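Local coordinates for protein EreC (Klebsiella pneumoniae, PDB 6XCQ) that probably inactivates macrolide antibiotics such as erythromycin by hydrolysing the ester of their lactone ring, so conferring resistance, at residues 101-106 and 158-163. The protein carries 1 engineered substitution. Numbering follows the deposited sequence.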
loop_
_atom_site.group_PDB
_atom_site.type_symbol
_atom_site.label_atom_id
_atom_site.label_comp_id
_atom_site.label_asym_id
_atom_site.label_seq_id
_atom_site.Cartn_x
_atom_site.Cartn_y
_atom_site.Cartn_z
ATOM N N ALA A 101 -1.082 5.257 9.510
ATOM C CA ALA A 101 -0.464 4.779 10.747
ATOM C C ALA A 101 -1.504 4.494 11.820
ATOM O O ALA A 101 -1.396 3.512 12.556
ATOM C CB ALA A 101 0.537 5.815 11.274
ATOM N N ILE A 102 -2.505 5.355 11.942
ATOM C CA ILE A 102 -3.514 5.140 12.971
ATOM C C ILE A 102 -4.434 3.983 12.582
ATOM O O ILE A 102 -4.807 3.156 13.422
ATOM C CB ILE A 102 -4.294 6.437 13.211
ATOM C CG1 ILE A 102 -3.347 7.499 13.809
ATOM C CG2 ILE A 102 -5.475 6.171 14.127
ATOM C CD1 ILE A 102 -3.949 8.885 13.922
ATOM N N GLN A 103 -4.831 3.916 11.310
ATOM C CA GLN A 103 -5.577 2.752 10.846
ATOM C C GLN A 103 -4.833 1.467 11.170
ATOM O O GLN A 103 -5.431 0.481 11.613
ATOM C CB GLN A 103 -5.820 2.856 9.337
ATOM C CG GLN A 103 -6.926 3.810 8.948
ATOM C CD GLN A 103 -7.104 3.902 7.443
ATOM O OE1 GLN A 103 -6.139 4.098 6.699
ATOM N NE2 GLN A 103 -8.343 3.753 6.984
ATOM N N ALA A 104 -3.516 1.466 10.984
ATOM C CA ALA A 104 -2.757 0.246 11.227
ATOM C C ALA A 104 -2.659 -0.086 12.712
ATOM O O ALA A 104 -2.576 -1.263 13.069
ATOM C CB ALA A 104 -1.353 0.362 10.620
ATOM N N SER A 105 -2.621 0.920 13.596
ATOM C CA SER A 105 -2.555 0.603 15.024
ATOM C C SER A 105 -3.794 -0.165 15.467
ATOM O O SER A 105 -3.703 -1.089 16.282
ATOM C CB SER A 105 -2.378 1.878 15.858
ATOM O OG SER A 105 -3.457 2.764 15.639
ATOM N N ARG A 106 -4.953 0.178 14.906
ATOM C CA ARG A 106 -6.176 -0.565 15.190
ATOM C C ARG A 106 -6.096 -1.986 14.650
ATOM O O ARG A 106 -6.563 -2.927 15.296
ATOM C CB ARG A 106 -7.377 0.166 14.597
ATOM C CG ARG A 106 -7.517 1.580 15.138
ATOM C CD ARG A 106 -8.769 2.247 14.622
ATOM N NE ARG A 106 -8.921 3.582 15.192
ATOM C CZ ARG A 106 -8.873 4.711 14.491
ATOM N NH1 ARG A 106 -8.688 4.682 13.173
ATOM N NH2 ARG A 106 -9.021 5.875 15.114
ATOM N N PRO A 158 -4.046 8.014 5.432
ATOM C CA PRO A 158 -5.321 7.328 5.666
ATOM C C PRO A 158 -5.953 6.984 4.326
ATOM O O PRO A 158 -6.121 7.864 3.470
ATOM C CB PRO A 158 -6.142 8.361 6.462
ATOM C CG PRO A 158 -5.491 9.657 6.185
ATOM C CD PRO A 158 -4.024 9.332 6.090
ATOM N N ASN A 159 -6.253 5.702 4.095
ATOM C CA ASN A 159 -6.756 5.359 2.765
ATOM C C ASN A 159 -8.158 5.911 2.523
ATOM O O ASN A 159 -8.714 5.730 1.431
ATOM C CB ASN A 159 -6.689 3.844 2.531
ATOM C CG ASN A 159 -7.448 3.037 3.561
ATOM O OD1 ASN A 159 -8.472 3.464 4.083
ATOM N ND2 ASN A 159 -6.955 1.832 3.834
ATOM N N THR A 160 -8.718 6.600 3.516
ATOM C CA THR A 160 -9.922 7.409 3.379
ATOM C C THR A 160 -9.631 8.834 2.946
ATOM O O THR A 160 -10.572 9.548 2.576
ATOM C CB THR A 160 -10.665 7.479 4.717
ATOM O OG1 THR A 160 -9.760 7.978 5.707
ATOM C CG2 THR A 160 -11.174 6.105 5.145
ATOM N N LEU A 161 -8.357 9.265 3.011
ATOM C CA LEU A 161 -7.964 10.681 2.913
ATOM C C LEU A 161 -8.766 11.553 3.886
ATOM O O LEU A 161 -8.975 12.742 3.661
ATOM C CB LEU A 161 -8.067 11.217 1.475
ATOM C CG LEU A 161 -7.246 10.446 0.426
ATOM C CD1 LEU A 161 -7.324 11.092 -0.978
ATOM C CD2 LEU A 161 -5.791 10.303 0.868
ATOM N N ASN A 162 -9.189 10.978 5.007
ATOM C CA ASN A 162 -9.852 11.763 6.037
ATOM C C ASN A 162 -8.817 12.116 7.099
ATOM O O ASN A 162 -8.315 11.208 7.779
ATOM C CB ASN A 162 -11.003 10.972 6.653
ATOM C CG ASN A 162 -11.686 11.708 7.799
ATOM O OD1 ASN A 162 -11.258 12.790 8.228
ATOM N ND2 ASN A 162 -12.763 11.116 8.303
ATOM N N PRO A 163 -8.467 13.392 7.277
ATOM C CA PRO A 163 -7.411 13.762 8.241
ATOM C C PRO A 163 -7.844 13.793 9.697
ATOM O O PRO A 163 -7.029 14.169 10.553
ATOM C CB PRO A 163 -7.014 15.171 7.781
ATOM C CG PRO A 163 -8.289 15.742 7.240
ATOM C CD PRO A 163 -8.993 14.563 6.554
#
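Gln-103 carries almost the whole contact, its amide gripping Asn-159 twice. Gln-103 OE1 accepts a hydrogen bond from Asn-159 N at 3.1 Å, while Gln-103 NE2 donates a nearly straight bond (163°) to Asn-159 OD1 at 2.9 Å. The acceptor lies in the Gln-103 amide plane; the two amide planes are turned 68° apart, and NE2 sits above the Asn-159 carbonyl plane rather than in it. With CG anti to the carbonyl carbon (chi1 -77°) and the chain extended beyond it, Gln-103 spans the gap from the first turn of helix 101-112 to the loop. Glutamine suits this place: one buried amide both accepts and donates, and second bonds from Gly-100 N to OE1 and from NE2 to Asp-125 further fix its rotation. Asn-159 CG sits between its own N and carbonyl carbon, bringing OD1 to Gln-103 while ND2 is held by Thr-128 and the Glu-98 carbonyl. Pro-158 opens the type I turn 158-161, its carbonyl accepting a bond from Leu-161 N, and Thr-160 OG1 adds an ST turn by accepting one from Asn-162 N. Here the start of helix 101-112, after strand 94-97, is tied to the loop after the neighbouring parallel strand 151-154 of the alpha/beta fold.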